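Local atomic coordinates of nucleotidyltransferase (Thermus thermophilus HB8, PDB entry 1WWP), a protein that is of unknown function but probably serves as a helical substrate-binding partner of a nucleotidyltransferase. Residues A[23-37]-A[96-110]. Sequence-based numbering, arbitrary orientation.
Sequences RDAAIQRFEYTFEAF and ARAIFRRLPDYARLM
Met-110, a selenomethionine, fits as a knob into a hole on helix 20-49 formed by Phe-30, Thr-33, Phe-34 and Phe-37. This joins two helices of an all-helical fold of the nucleotidyltransferase substrate-binding family. The axes of the two segments approach to 9.9 Å and cross at 59°. The Met-110 CB lies beside CD1 and CE1 of Phe-37. Next, Met-110 CG sits over the centre of the Phe-37 ring, 3.7 Å from the centroid, in a CH-pi contact. Met-110 SE lies oblique to that ring, a Met-aromatic contact, and is 3.6 Å from Phe-37 CB. The chain bends at the last torsion (chi3 -87°). That turn brings CE against Thr-33 CG2 and to the edge of the Phe-30 ring.

Leu-103 CD2 covers one face of Phe-30, while Leu-103 CD1 touches Ala-26 CB at 3.7 Å. The Phe-30 and Tyr-106 planes are nearly parallel but slid apart, with centroids 5.4 Å apart. The Tyr-106 hydroxyl is hydrogen-bonded to Asp-83 on helix 71-86. Ala-26 CB also meets the edge of Phe-100, in its plane. Farther along, Ile-27 CD1 packs on Ala-96. At the N-terminal end of both segments the guanidinium groups of Arg-23 and exposed Arg-97 meet obliquely, their planes 39° apart. Arg-23 NH2 comes within 3.2 Å of Arg-97 NH2, a close approach of like charges and not a bond.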
# COMPACT_ATOMS: atom_id res chain seq x y z
N ARG A 23 9.12 7.05 -7.96
CA ARG A 23 8.54 7.52 -6.72
C ARG A 23 7.41 6.57 -6.22
O ARG A 23 7.39 6.18 -5.06
CB ARG A 23 7.99 8.92 -6.94
CG ARG A 23 7.50 9.63 -5.70
CD ARG A 23 6.86 10.94 -6.11
NE ARG A 23 7.71 11.64 -7.06
CZ ARG A 23 7.26 12.47 -8.00
NH1 ARG A 23 5.97 12.70 -8.11
NH2 ARG A 23 8.12 13.05 -8.83
N ASP A 24 6.48 6.22 -7.09
CA ASP A 24 5.40 5.32 -6.71
C ASP A 24 5.98 3.98 -6.26
O ASP A 24 5.53 3.38 -5.29
CB ASP A 24 4.42 5.16 -7.89
CG ASP A 24 3.61 6.42 -8.13
OD1 ASP A 24 2.86 6.49 -9.13
OD2 ASP A 24 3.71 7.36 -7.29
N ALA A 25 7.01 3.53 -6.98
CA ALA A 25 7.70 2.28 -6.66
C ALA A 25 8.38 2.36 -5.29
O ALA A 25 8.41 1.39 -4.54
CB ALA A 25 8.74 1.97 -7.74
N ALA A 26 8.96 3.51 -4.98
CA ALA A 26 9.64 3.70 -3.70
C ALA A 26 8.60 3.63 -2.58
O ALA A 26 8.86 3.14 -1.49
CB ALA A 26 10.34 5.04 -3.66
N ILE A 27 7.40 4.13 -2.86
CA ILE A 27 6.35 4.13 -1.86
C ILE A 27 5.87 2.70 -1.59
O ILE A 27 5.66 2.30 -0.45
CB ILE A 27 5.18 5.02 -2.32
CG1 ILE A 27 5.64 6.47 -2.30
CG2 ILE A 27 3.96 4.80 -1.44
CD1 ILE A 27 4.66 7.43 -2.96
N GLN A 28 5.73 1.92 -2.66
CA GLN A 28 5.33 0.53 -2.56
C GLN A 28 6.36 -0.24 -1.74
O GLN A 28 6.01 -1.02 -0.85
CB GLN A 28 5.19 -0.08 -3.96
CG GLN A 28 5.08 -1.61 -3.99
CD GLN A 28 3.75 -2.14 -3.45
OE1 GLN A 28 3.53 -3.35 -3.42
NE2 GLN A 28 2.85 -1.24 -3.03
N ARG A 29 7.64 -0.03 -2.03
CA ARG A 29 8.70 -0.74 -1.30
C ARG A 29 8.75 -0.32 0.15
O ARG A 29 9.04 -1.13 1.02
CB ARG A 29 10.05 -0.49 -1.98
CG ARG A 29 10.08 -1.06 -3.39
CD ARG A 29 11.42 -0.82 -4.13
NE ARG A 29 11.35 -1.53 -5.41
CZ ARG A 29 12.32 -1.59 -6.32
NH1 ARG A 29 13.49 -0.99 -6.12
NH2 ARG A 29 12.10 -2.26 -7.44
N PHE A 30 8.50 0.95 0.41
CA PHE A 30 8.48 1.41 1.79
C PHE A 30 7.38 0.61 2.53
O PHE A 30 7.57 0.17 3.67
CB PHE A 30 8.15 2.91 1.82
CG PHE A 30 7.66 3.39 3.15
CD1 PHE A 30 8.45 3.29 4.28
CD2 PHE A 30 6.38 3.95 3.27
CE1 PHE A 30 7.98 3.72 5.53
CE2 PHE A 30 5.90 4.39 4.53
CZ PHE A 30 6.70 4.27 5.65
N GLU A 31 6.25 0.42 1.86
CA GLU A 31 5.14 -0.31 2.47
C GLU A 31 5.55 -1.70 2.93
O GLU A 31 5.46 -2.01 4.12
CB GLU A 31 3.98 -0.43 1.49
CG GLU A 31 3.21 0.88 1.27
CD GLU A 31 1.97 0.68 0.41
OE1 GLU A 31 1.07 1.55 0.44
OE2 GLU A 31 1.88 -0.34 -0.31
N TYR A 32 6.03 -2.54 2.01
CA TYR A 32 6.40 -3.88 2.43
C TYR A 32 7.64 -3.95 3.30
O TYR A 32 7.82 -4.92 4.03
CB TYR A 32 6.48 -4.84 1.23
CG TYR A 32 7.55 -4.61 0.18
CD1 TYR A 32 8.90 -4.79 0.47
CD2 TYR A 32 7.19 -4.34 -1.15
CE1 TYR A 32 9.88 -4.73 -0.54
CE2 TYR A 32 8.15 -4.27 -2.16
CZ TYR A 32 9.49 -4.47 -1.86
OH TYR A 32 10.41 -4.45 -2.88
N THR A 33 8.48 -2.92 3.26
CA THR A 33 9.65 -2.91 4.11
C THR A 33 9.21 -2.58 5.53
O THR A 33 9.73 -3.12 6.51
CB THR A 33 10.67 -1.83 3.66
OG1 THR A 33 11.19 -2.18 2.36
CG2 THR A 33 11.81 -1.72 4.68
N PHE A 34 8.26 -1.66 5.63
CA PHE A 34 7.72 -1.26 6.92
C PHE A 34 7.07 -2.45 7.62
O PHE A 34 7.32 -2.72 8.79
CB PHE A 34 6.66 -0.18 6.71
CG PHE A 34 5.90 0.16 7.95
CD1 PHE A 34 4.67 -0.44 8.22
CD2 PHE A 34 6.38 1.12 8.84
CE1 PHE A 34 3.93 -0.10 9.35
CE2 PHE A 34 5.66 1.47 9.98
CZ PHE A 34 4.43 0.86 10.23
N GLU A 35 6.20 -3.14 6.89
CA GLU A 35 5.50 -4.29 7.45
C GLU A 35 6.49 -5.34 7.94
O GLU A 35 6.32 -5.89 9.03
CB GLU A 35 4.57 -4.91 6.40
CG GLU A 35 3.55 -3.91 5.80
CD GLU A 35 2.62 -3.25 6.84
OE1 GLU A 35 2.23 -3.93 7.82
OE2 GLU A 35 2.27 -2.07 6.66
N ALA A 36 7.53 -5.60 7.16
CA ALA A 36 8.53 -6.58 7.56
C ALA A 36 9.33 -6.03 8.73
O ALA A 36 9.77 -6.77 9.60
CB ALA A 36 9.48 -6.88 6.39
N PHE A 37 9.50 -4.72 8.76
CA PHE A 37 10.26 -4.12 9.84
C PHE A 37 9.56 -4.21 11.21
O PHE A 37 10.16 -4.68 12.17
CB PHE A 37 10.57 -2.66 9.52
CG PHE A 37 11.30 -1.95 10.61
CD1 PHE A 37 12.63 -2.25 10.88
CD2 PHE A 37 10.63 -1.02 11.41
CE1 PHE A 37 13.30 -1.62 11.93
CE2 PHE A 37 11.29 -0.39 12.46
CZ PHE A 37 12.64 -0.69 12.73
N ALA A 96 2.58 12.28 -2.22
CA ALA A 96 3.58 11.37 -2.77
C ALA A 96 5.00 11.94 -2.68
O ALA A 96 5.92 11.25 -2.25
CB ALA A 96 3.22 11.05 -4.22
N ARG A 97 5.17 13.20 -3.08
CA ARG A 97 6.48 13.85 -3.02
C ARG A 97 6.89 14.06 -1.57
O ARG A 97 8.06 13.90 -1.22
CB ARG A 97 6.44 15.20 -3.75
CG ARG A 97 6.41 15.09 -5.28
CD ARG A 97 6.20 16.45 -5.93
NE ARG A 97 6.40 16.42 -7.38
CZ ARG A 97 7.59 16.23 -7.96
NH1 ARG A 97 8.67 16.06 -7.22
NH2 ARG A 97 7.68 16.22 -9.28
N ALA A 98 5.92 14.41 -0.72
CA ALA A 98 6.17 14.61 0.71
C ALA A 98 6.57 13.30 1.41
O ALA A 98 7.44 13.30 2.28
CB ALA A 98 4.92 15.20 1.37
N ILE A 99 5.93 12.19 1.04
CA ILE A 99 6.30 10.90 1.64
C ILE A 99 7.71 10.55 1.17
O ILE A 99 8.57 10.16 1.96
CB ILE A 99 5.37 9.74 1.19
CG1 ILE A 99 3.93 10.00 1.63
CG2 ILE A 99 5.85 8.43 1.81
CD1 ILE A 99 3.75 10.00 3.13
N PHE A 100 7.95 10.70 -0.13
CA PHE A 100 9.25 10.38 -0.70
C PHE A 100 10.40 11.13 -0.02
O PHE A 100 11.49 10.59 0.11
CB PHE A 100 9.29 10.68 -2.20
CG PHE A 100 10.57 10.26 -2.86
CD1 PHE A 100 10.83 8.92 -3.12
CD2 PHE A 100 11.56 11.20 -3.15
CE1 PHE A 100 12.04 8.51 -3.65
CE2 PHE A 100 12.78 10.80 -3.69
CZ PHE A 100 13.03 9.46 -3.94
N ARG A 101 10.14 12.36 0.41
CA ARG A 101 11.16 13.16 1.07
C ARG A 101 11.58 12.57 2.41
O ARG A 101 12.68 12.83 2.90
CB ARG A 101 10.68 14.60 1.29
CG ARG A 101 10.41 15.39 0.01
CD ARG A 101 10.08 16.85 0.34
NE ARG A 101 8.94 16.96 1.24
CZ ARG A 101 8.48 18.11 1.72
NH1 ARG A 101 9.05 19.26 1.39
NH2 ARG A 101 7.43 18.11 2.54
N ARG A 102 10.70 11.78 3.01
CA ARG A 102 11.01 11.18 4.29
C ARG A 102 11.65 9.81 4.18
O ARG A 102 12.30 9.35 5.12
CB ARG A 102 9.74 11.09 5.13
CG ARG A 102 9.07 12.44 5.37
CD ARG A 102 7.56 12.29 5.45
NE ARG A 102 6.89 13.58 5.30
CZ ARG A 102 5.57 13.75 5.25
NH1 ARG A 102 4.76 12.70 5.33
NH2 ARG A 102 5.06 14.97 5.12
N LEU A 103 11.48 9.15 3.04
CA LEU A 103 12.04 7.80 2.89
C LEU A 103 13.51 7.64 3.26
O LEU A 103 13.89 6.64 3.86
CB LEU A 103 11.79 7.27 1.48
CG LEU A 103 10.32 7.20 1.06
CD1 LEU A 103 10.22 6.37 -0.21
CD2 LEU A 103 9.47 6.56 2.16
N PRO A 104 14.36 8.63 2.90
CA PRO A 104 15.79 8.53 3.23
C PRO A 104 16.01 8.18 4.69
O PRO A 104 16.71 7.21 5.01
CB PRO A 104 16.31 9.93 2.89
CG PRO A 104 15.44 10.32 1.73
CD PRO A 104 14.08 9.88 2.18
N ASP A 105 15.42 8.98 5.58
CA ASP A 105 15.55 8.75 7.02
C ASP A 105 14.96 7.42 7.45
O ASP A 105 15.56 6.71 8.25
CB ASP A 105 14.87 9.88 7.80
CG ASP A 105 15.55 11.22 7.60
OD1 ASP A 105 15.66 11.66 6.43
OD2 ASP A 105 15.98 11.84 8.60
N TYR A 106 13.78 7.08 6.93
CA TYR A 106 13.16 5.81 7.30
C TYR A 106 14.08 4.66 6.94
O TYR A 106 14.30 3.76 7.74
CB TYR A 106 11.81 5.63 6.60
CG TYR A 106 10.77 6.64 6.97
CD1 TYR A 106 10.89 7.39 8.15
CD2 TYR A 106 9.65 6.85 6.17
CE1 TYR A 106 9.91 8.31 8.51
CE2 TYR A 106 8.67 7.78 6.52
CZ TYR A 106 8.81 8.50 7.69
OH TYR A 106 7.86 9.42 8.05
N ALA A 107 14.64 4.72 5.73
CA ALA A 107 15.55 3.68 5.26
C ALA A 107 16.73 3.53 6.22
O ALA A 107 17.08 2.41 6.61
CB ALA A 107 16.04 4.01 3.86
N ARG A 108 17.35 4.64 6.61
CA ARG A 108 18.49 4.59 7.52
C ARG A 108 18.08 4.05 8.89
O ARG A 108 18.73 3.16 9.43
CB ARG A 108 19.11 5.98 7.68
CG ARG A 108 19.60 6.62 6.38
CD ARG A 108 20.03 8.06 6.60
NE ARG A 108 20.21 8.78 5.34
CZ ARG A 108 21.16 8.52 4.45
NH1 ARG A 108 22.04 7.55 4.68
NH2 ARG A 108 21.23 9.22 3.33
N LEU A 109 17.00 4.60 9.44
CA LEU A 109 16.52 4.16 10.75
C LEU A 109 16.32 2.64 10.79
O LEU A 109 16.81 1.96 11.70
CB LEU A 109 15.19 4.86 11.08
CG LEU A 109 14.68 4.98 12.53
CD1 LEU A 109 13.28 4.42 12.59
CD2 LEU A 109 15.60 4.27 13.52
N MSE A 110 15.61 2.12 9.80
CA MSE A 110 15.34 0.69 9.75
C MSE A 110 16.59 -0.14 9.60
O MSE A 110 16.70 -1.21 10.20
CB MSE A 110 14.35 0.37 8.62
CG MSE A 110 12.96 0.95 8.88
SE MSE A 110 11.52 0.34 7.73
CE MSE A 110 11.67 1.60 6.26